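Long-range contacts in RNA-dependent RNA Polymerase (Bombyx mori cytoplasmic polyhedrosis virus, PDB 6TZ0), which copies RNA from RNA templates, making plus strands by fully conservative transcription and complementary minus strands during genome replication in a double-stranded RNA virus: residues Y101-T106 and S241-K246; F344-T349 and E478-D483; T376-L381 and E588-G593. All coordinates share one frame; numbering follows the deposited sequence.

Interaction 1 (Y101-T106 and S241-K246); sequences YDYLVT and SYIDEK
Asp244 OD2 is approached from two directions: Ser241 OG donates a hydrogen bond to it at 3.0 Å, and the edge of the Tyr101 ring comes up from the facing loop, with CD1 3.4 Å from OD2. The serine hydroxyl arrives from above the carboxylate plane, 49° out of it, whereas the tyrosine ring is turned only 30° from that plane. Ser241 CB also rests against Tyr101 CD1 and CE1, and Val105 CG2 covers part of one face of the same ring. Tyr101 OH is hydrogen-bonded to Asp240, the neighbour of Ser241 on the side away from the helix.

The second carboxylate oxygen, Asp244 OD1, lies at the edge of the Tyr103 ring, 3.2 Å from CD2. A CH-pi contact occupies one face of this ring: Ile243 CG2 stands 3.5 Å from the ring centroid, almost on the normal. With Ile243 CG1 beside the backbone N (chi1 -54°), the CG2 methyl is the branch that faces Tyr103. One helical turn thus offers a methyl to the face and a carboxylate to the edge of a single ring.

The contact lays the loop between helices 73-76 and 121-134 over the start of helix 242-248. Behind it, Tyr242 packs on helix 224-237, and Tyr103 also touches Thr347 in the loop before helix 349-356.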
# COMPACT_ATOMS: atom_id res chain seq x y z
N TYR A 101 -16.40 19.99 -11.36
CA TYR A 101 -15.10 20.34 -10.83
C TYR A 101 -14.77 19.46 -9.62
O TYR A 101 -15.61 19.29 -8.73
CB TYR A 101 -15.06 21.81 -10.44
CG TYR A 101 -15.33 22.71 -11.61
CD1 TYR A 101 -14.36 22.94 -12.57
CD2 TYR A 101 -16.56 23.33 -11.76
CE1 TYR A 101 -14.60 23.75 -13.65
CE2 TYR A 101 -16.82 24.15 -12.83
CZ TYR A 101 -15.83 24.35 -13.78
OH TYR A 101 -16.07 25.17 -14.85
N ASP A 102 -13.56 18.92 -9.61
CA ASP A 102 -13.04 18.20 -8.46
C ASP A 102 -11.91 18.95 -7.79
O ASP A 102 -11.37 18.46 -6.79
CB ASP A 102 -12.55 16.81 -8.87
CG ASP A 102 -13.68 15.89 -9.29
OD1 ASP A 102 -14.80 16.09 -8.80
OD2 ASP A 102 -13.43 14.98 -10.09
N TYR A 103 -11.52 20.10 -8.32
CA TYR A 103 -10.36 20.82 -7.84
C TYR A 103 -10.72 22.29 -7.68
O TYR A 103 -11.88 22.69 -7.84
CB TYR A 103 -9.16 20.59 -8.77
CG TYR A 103 -8.63 19.17 -8.71
CD1 TYR A 103 -7.68 18.80 -7.77
CD2 TYR A 103 -9.11 18.18 -9.56
CE1 TYR A 103 -7.20 17.52 -7.69
CE2 TYR A 103 -8.64 16.89 -9.49
CZ TYR A 103 -7.69 16.56 -8.55
OH TYR A 103 -7.21 15.28 -8.47
N LEU A 104 -9.72 23.11 -7.37
CA LEU A 104 -9.94 24.51 -7.03
C LEU A 104 -10.23 25.32 -8.29
O LEU A 104 -9.36 25.47 -9.15
CB LEU A 104 -8.72 25.05 -6.28
CG LEU A 104 -8.68 26.38 -5.53
CD1 LEU A 104 -8.23 27.50 -6.41
CD2 LEU A 104 -10.05 26.72 -4.97
N VAL A 105 -11.45 25.82 -8.40
CA VAL A 105 -11.84 26.72 -9.48
C VAL A 105 -11.21 28.08 -9.23
O VAL A 105 -10.94 28.46 -8.08
CB VAL A 105 -13.39 26.79 -9.54
CG1 VAL A 105 -13.90 27.62 -10.71
CG2 VAL A 105 -13.96 25.40 -9.63
N THR A 106 -10.90 28.81 -10.30
CA THR A 106 -10.30 30.14 -10.17
C THR A 106 -11.37 31.18 -9.90
O THR A 106 -12.34 31.30 -10.66
CB THR A 106 -9.53 30.47 -11.45
OG1 THR A 106 -8.53 29.47 -11.68
CG2 THR A 106 -8.84 31.81 -11.31
N SER A 241 -10.34 26.13 -14.66
CA SER A 241 -9.96 25.29 -13.53
C SER A 241 -8.66 24.62 -13.93
O SER A 241 -8.61 23.88 -14.91
CB SER A 241 -11.03 24.26 -13.22
OG SER A 241 -10.63 23.44 -12.14
N TYR A 242 -7.60 24.88 -13.15
CA TYR A 242 -6.25 24.58 -13.61
C TYR A 242 -5.96 23.09 -13.59
O TYR A 242 -5.49 22.54 -14.59
CB TYR A 242 -5.27 25.37 -12.74
CG TYR A 242 -3.81 25.19 -13.04
CD1 TYR A 242 -3.30 25.49 -14.29
CD2 TYR A 242 -2.93 24.84 -12.03
CE1 TYR A 242 -1.96 25.35 -14.55
CE2 TYR A 242 -1.58 24.72 -12.28
CZ TYR A 242 -1.10 24.98 -13.54
OH TYR A 242 0.24 24.85 -13.80
N ILE A 243 -6.29 22.41 -12.49
CA ILE A 243 -5.96 21.00 -12.35
C ILE A 243 -6.84 20.14 -13.25
O ILE A 243 -6.38 19.16 -13.85
CB ILE A 243 -6.08 20.59 -10.88
CG1 ILE A 243 -5.23 21.50 -10.00
CG2 ILE A 243 -5.64 19.18 -10.68
CD1 ILE A 243 -3.76 21.47 -10.31
N ASP A 244 -8.12 20.51 -13.40
CA ASP A 244 -9.03 19.76 -14.25
C ASP A 244 -8.63 19.84 -15.72
O ASP A 244 -8.65 18.83 -16.43
CB ASP A 244 -10.46 20.27 -14.08
CG ASP A 244 -11.04 19.91 -12.74
OD1 ASP A 244 -10.69 18.85 -12.21
OD2 ASP A 244 -11.86 20.69 -12.22
N GLU A 245 -8.24 21.03 -16.17
CA GLU A 245 -7.82 21.16 -17.56
C GLU A 245 -6.46 20.53 -17.80
O GLU A 245 -6.21 20.02 -18.89
CB GLU A 245 -7.81 22.63 -17.97
CG GLU A 245 -9.20 23.20 -18.12
CD GLU A 245 -9.96 22.58 -19.28
OE1 GLU A 245 -9.32 22.25 -20.30
OE2 GLU A 245 -11.18 22.40 -19.16
N LYS A 246 -5.57 20.53 -16.80
CA LYS A 246 -4.31 19.80 -16.92
C LYS A 246 -4.55 18.30 -17.05
O LYS A 246 -3.93 17.64 -17.90
CB LYS A 246 -3.42 20.08 -15.72
CG LYS A 246 -2.65 21.37 -15.79
CD LYS A 246 -2.24 21.76 -14.39
CE LYS A 246 -1.28 20.79 -13.78
NZ LYS A 246 -0.99 21.22 -12.40

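Interaction 2 (F344-T349 and E478-D483); sequences FLATLT and ERQQSD
Phe344 makes the aromatic part of this contact, laying one face of its ring over Gln481 CA, with Ser482 beside it. Gln481 CA is 4.2 Å from the ring centroid and 12° off the normal, a CH-pi approach over one face though shifted toward the rim. Ser482 meets the same ring obliquely, its N 3.4 Å from Phe344 CD1, and its CB packs close to the same corner. The phenylalanine CG stands beside its own backbone N (chi1 -72°), which carries the ring alongside the opposing chain.

Aliphatic contacts continue the interface. Phe344 CB meets Gln480 CB at 3.7 Å, and Gln480 CG, set beside the backbone N, lies 3.7 Å from Ala346 CB. Toward the far end of residues 478-483, the Leu345 CD1 methyl packs against the backbone at Asp483 N, 3.5 Å away. Thr349 and Glu478 touch more lightly through their CB atoms, 4.3 Å apart.

The carboxylates of Glu478 and Asp483 have partners outside the two segments. Glu478 OE1 accepts a hydrogen bond from Gln486, and Asp483 forms a salt bridge with Arg254, tying that end of the loop to the N-terminal region.

The two segments run roughly antiparallel, their end-to-end directions 141° apart. Residues 478-483 belong to the loop between the antiparallel strands 474-477 and 489-491, which also carries the UTP-binding Arg485, consistent with the fingers element called motif F in RNA polymerases. Residues 344-349 lead into helix 349-356, with Leu345 packed on Ile243 and Leu247 of helix 242-248 and Leu348 on helix 121-134.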
# COMPACT_ATOMS: atom_id res chain seq x y z
N PHE A 344 2.31 18.53 -6.54
CA PHE A 344 1.47 17.38 -6.24
C PHE A 344 0.02 17.83 -6.23
O PHE A 344 -0.33 18.85 -5.63
CB PHE A 344 1.84 16.74 -4.90
CG PHE A 344 3.15 15.99 -4.90
CD1 PHE A 344 3.94 15.88 -6.03
CD2 PHE A 344 3.54 15.31 -3.77
CE1 PHE A 344 5.13 15.18 -6.00
CE2 PHE A 344 4.73 14.61 -3.73
CZ PHE A 344 5.52 14.54 -4.85
N LEU A 345 -0.82 17.07 -6.90
CA LEU A 345 -2.20 17.46 -7.16
C LEU A 345 -3.05 17.06 -5.95
O LEU A 345 -3.11 15.87 -5.60
CB LEU A 345 -2.70 16.78 -8.43
CG LEU A 345 -2.34 17.32 -9.83
CD1 LEU A 345 -0.87 17.23 -10.19
CD2 LEU A 345 -3.11 16.53 -10.85
N ALA A 346 -3.68 18.03 -5.30
CA ALA A 346 -4.39 17.76 -4.06
C ALA A 346 -5.52 18.73 -3.84
O ALA A 346 -5.33 19.94 -3.97
CB ALA A 346 -3.45 17.84 -2.86
N THR A 347 -6.68 18.20 -3.47
CA THR A 347 -7.81 18.97 -2.94
C THR A 347 -8.49 18.15 -1.85
O THR A 347 -7.90 17.23 -1.28
CB THR A 347 -8.82 19.36 -4.03
OG1 THR A 347 -9.10 18.23 -4.87
CG2 THR A 347 -8.35 20.57 -4.81
N LEU A 348 -9.72 18.54 -1.53
CA LEU A 348 -10.56 17.78 -0.61
C LEU A 348 -10.83 16.39 -1.17
O LEU A 348 -11.19 16.24 -2.34
CB LEU A 348 -11.89 18.50 -0.38
CG LEU A 348 -11.94 19.87 0.29
CD1 LEU A 348 -13.36 20.39 0.25
CD2 LEU A 348 -11.42 19.83 1.71
N THR A 349 -10.69 15.38 -0.32
CA THR A 349 -10.89 14.01 -0.75
C THR A 349 -12.35 13.66 -1.01
O THR A 349 -12.63 12.66 -1.67
CB THR A 349 -10.30 13.05 0.27
OG1 THR A 349 -10.61 11.70 -0.09
CG2 THR A 349 -10.85 13.36 1.61
N GLU A 478 -5.92 9.53 2.02
CA GLU A 478 -5.65 10.02 0.69
C GLU A 478 -4.15 10.06 0.41
O GLU A 478 -3.32 9.70 1.25
CB GLU A 478 -6.33 11.37 0.50
CG GLU A 478 -5.99 12.40 1.56
CD GLU A 478 -4.78 13.20 1.19
OE1 GLU A 478 -4.44 13.18 -0.01
OE2 GLU A 478 -4.16 13.84 2.07
N ARG A 479 -3.79 10.49 -0.80
CA ARG A 479 -2.41 10.44 -1.27
C ARG A 479 -2.15 11.67 -2.15
O ARG A 479 -3.08 12.33 -2.61
CB ARG A 479 -2.16 9.12 -2.04
CG ARG A 479 -0.71 8.80 -2.37
CD ARG A 479 -0.55 7.46 -3.07
NE ARG A 479 0.83 7.28 -3.52
CZ ARG A 479 1.81 6.81 -2.76
NH1 ARG A 479 1.58 6.48 -1.50
NH2 ARG A 479 3.03 6.67 -3.26
N GLN A 480 -0.88 12.02 -2.31
CA GLN A 480 -0.45 12.92 -3.36
C GLN A 480 0.60 12.25 -4.22
O GLN A 480 1.46 11.53 -3.70
CB GLN A 480 0.15 14.22 -2.82
CG GLN A 480 -0.81 15.34 -2.49
CD GLN A 480 -1.58 15.10 -1.23
OE1 GLN A 480 -2.81 15.09 -1.24
NE2 GLN A 480 -0.88 14.92 -0.12
N GLN A 481 0.52 12.49 -5.52
CA GLN A 481 1.67 12.41 -6.40
C GLN A 481 1.40 13.29 -7.61
O GLN A 481 0.24 13.54 -7.96
CB GLN A 481 2.02 10.98 -6.83
CG GLN A 481 1.01 10.24 -7.67
CD GLN A 481 1.49 8.83 -7.98
OE1 GLN A 481 2.59 8.46 -7.59
NE2 GLN A 481 0.67 8.06 -8.66
N SER A 482 2.47 13.78 -8.21
CA SER A 482 2.35 14.72 -9.31
C SER A 482 1.88 14.02 -10.57
O SER A 482 2.05 12.80 -10.72
CB SER A 482 3.68 15.42 -9.56
OG SER A 482 4.68 14.50 -9.95
N ASP A 483 1.24 14.80 -11.45
CA ASP A 483 0.76 14.37 -12.77
C ASP A 483 -0.29 13.25 -12.66
O ASP A 483 -0.43 12.43 -13.56
CB ASP A 483 1.93 13.95 -13.67
CG ASP A 483 1.60 14.04 -15.14
OD1 ASP A 483 0.50 14.50 -15.47
OD2 ASP A 483 2.45 13.63 -15.96

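Interaction 3 (T376-L381 and E588-G593); sequences TRHESL and EVFEVG
Leu381 CD1 and Val589 CG2 meet at 3.7 Å on the buried side of the contact. Strands 380-384 and 585-591 belong to a four-stranded antiparallel sheet but are not neighbours in it: strand 370-375 runs between them, so the two methyls touch across it. Val589 places CG1 between its backbone N and carbonyl carbon (chi1 79°), and the other branch, CG2, is left to face the leucine. Leu381 also packs on Ala610 of helix 604-614.

Thr376, just past the end of strand 370-375, forms the other close part. Its CG2 methyl lies 3.4 Å from Glu588 O and 3.7 Å from Glu588 CG, crossing the extended glutamate chain at about a right angle. Thr376 CA rests 3.7 Å from Phe590 CE2, so the backbone as well as the methyl covers strand 585-591.

The contact is looser at the turn that joins strands 370-375 and 380-384. There His378 approaches Phe590 with the ring planes only 10° apart, but the centroids are 5.3 Å from each other and the rings barely overlap. Phe590 CE2 lies over one face of the imidazole, 4.0 Å from NE2. This side also meets the chain of viral structural protein 4: its Arg508 packs on His378, its Ala302 on Phe590, and its Glu549 forms a salt bridge with Arg377.

Carbon-to-carbon packing makes most of the contact, which probably relies on fit of shape, with burial chiefly at Leu381, Val589 and Phe590. Glu588 OE2 is hydrogen-bonded to Ser597, and the salt bridge of Arg377 goes to the neighbouring protein, so the polar bonds tie the contact to its surroundings.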
# COMPACT_ATOMS: atom_id res chain seq x y z
N THR A 376 -21.13 -26.38 5.01
CA THR A 376 -22.51 -26.51 5.49
C THR A 376 -23.26 -25.18 5.50
O THR A 376 -24.49 -25.19 5.52
CB THR A 376 -22.53 -27.12 6.89
OG1 THR A 376 -21.71 -26.34 7.77
CG2 THR A 376 -22.03 -28.54 6.84
N ARG A 377 -22.55 -24.05 5.46
CA ARG A 377 -23.15 -22.75 5.19
C ARG A 377 -23.31 -22.49 3.70
O ARG A 377 -23.58 -21.34 3.32
CB ARG A 377 -22.29 -21.64 5.80
CG ARG A 377 -22.05 -21.71 7.29
CD ARG A 377 -23.25 -21.35 8.14
NE ARG A 377 -23.65 -19.96 7.98
CZ ARG A 377 -24.77 -19.44 8.47
NH1 ARG A 377 -25.59 -20.20 9.19
NH2 ARG A 377 -25.06 -18.17 8.27
N HIS A 378 -23.10 -23.51 2.87
CA HIS A 378 -23.12 -23.46 1.40
C HIS A 378 -22.06 -22.51 0.84
O HIS A 378 -22.21 -21.98 -0.26
CB HIS A 378 -24.51 -23.12 0.86
CG HIS A 378 -25.54 -24.14 1.21
ND1 HIS A 378 -26.32 -24.05 2.34
CD2 HIS A 378 -25.90 -25.30 0.60
CE1 HIS A 378 -27.13 -25.09 2.40
NE2 HIS A 378 -26.90 -25.86 1.36
N GLU A 379 -20.97 -22.35 1.56
CA GLU A 379 -19.84 -21.55 1.12
C GLU A 379 -18.83 -22.44 0.40
O GLU A 379 -18.64 -23.61 0.76
CB GLU A 379 -19.19 -20.86 2.31
CG GLU A 379 -20.14 -19.91 3.02
CD GLU A 379 -19.58 -19.39 4.32
OE1 GLU A 379 -18.51 -19.86 4.75
OE2 GLU A 379 -20.21 -18.50 4.92
N SER A 380 -18.17 -21.89 -0.61
CA SER A 380 -17.39 -22.69 -1.54
C SER A 380 -16.04 -23.08 -0.95
O SER A 380 -15.33 -22.24 -0.39
CB SER A 380 -17.19 -21.94 -2.85
OG SER A 380 -16.39 -22.68 -3.75
N LEU A 381 -15.70 -24.35 -1.09
CA LEU A 381 -14.38 -24.89 -0.77
C LEU A 381 -13.60 -25.34 -1.99
O LEU A 381 -12.37 -25.40 -1.93
CB LEU A 381 -14.52 -26.07 0.21
CG LEU A 381 -14.88 -25.76 1.65
CD1 LEU A 381 -15.26 -26.99 2.37
CD2 LEU A 381 -13.67 -25.19 2.33
N GLU A 588 -17.92 -31.37 8.19
CA GLU A 588 -19.07 -31.77 7.39
C GLU A 588 -19.15 -30.89 6.15
O GLU A 588 -18.93 -29.68 6.21
CB GLU A 588 -20.35 -31.65 8.21
CG GLU A 588 -21.58 -32.16 7.52
CD GLU A 588 -22.82 -32.02 8.37
OE1 GLU A 588 -22.70 -31.52 9.51
OE2 GLU A 588 -23.92 -32.38 7.90
N VAL A 589 -19.45 -31.50 5.01
CA VAL A 589 -19.19 -30.85 3.73
C VAL A 589 -20.21 -31.33 2.71
O VAL A 589 -20.79 -32.41 2.85
CB VAL A 589 -17.73 -31.14 3.31
CG1 VAL A 589 -17.55 -32.52 2.72
CG2 VAL A 589 -17.20 -30.10 2.42
N PHE A 590 -20.48 -30.51 1.70
CA PHE A 590 -21.36 -30.87 0.61
C PHE A 590 -20.57 -31.04 -0.68
O PHE A 590 -19.51 -30.45 -0.87
CB PHE A 590 -22.46 -29.83 0.37
CG PHE A 590 -23.47 -29.77 1.46
CD1 PHE A 590 -24.34 -30.82 1.66
CD2 PHE A 590 -23.61 -28.64 2.24
CE1 PHE A 590 -25.29 -30.77 2.65
CE2 PHE A 590 -24.56 -28.58 3.23
CZ PHE A 590 -25.40 -29.65 3.44
N GLU A 591 -21.10 -31.88 -1.57
CA GLU A 591 -20.49 -32.13 -2.86
C GLU A 591 -21.56 -32.21 -3.93
O GLU A 591 -22.69 -32.63 -3.67
CB GLU A 591 -19.67 -33.43 -2.87
CG GLU A 591 -18.41 -33.36 -2.04
CD GLU A 591 -17.63 -34.65 -2.08
OE1 GLU A 591 -18.12 -35.62 -2.68
OE2 GLU A 591 -16.52 -34.68 -1.50
N VAL A 592 -21.20 -31.79 -5.15
CA VAL A 592 -22.11 -31.87 -6.28
C VAL A 592 -22.29 -33.32 -6.70
O VAL A 592 -21.32 -34.06 -6.90
CB VAL A 592 -21.61 -30.99 -7.43
CG1 VAL A 592 -22.23 -31.39 -8.75
CG2 VAL A 592 -22.05 -29.60 -7.15
N GLY A 593 -23.55 -33.74 -6.82
CA GLY A 593 -23.87 -35.11 -7.12
C GLY A 593 -24.35 -35.83 -5.88
O GLY A 593 -25.31 -36.60 -5.92

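Overall arrangement
Interactions 1 and 2 form one continuous patch, their centres 12 Å apart. Asp102 O of interaction 1 makes a probable hydrogen bond with Thr347 OG1 of interaction 2 at 3.0 Å, and Ile243 CG2 packs on Leu345 CD2 at 3.7 Å. Together they join N-terminal elements to the nucleotide-binding region: the side chain of the UTP-binding Arg485 is about 4 Å from that of Tyr103 and about 6 Å from that of Leu345, and the side chain of the magnesium-binding Asp680 is about 10 Å from that of Gln481. Interaction 3 is remote, its nearest atoms about 32 Å from interaction 2, and lies instead beside viral structural protein 4.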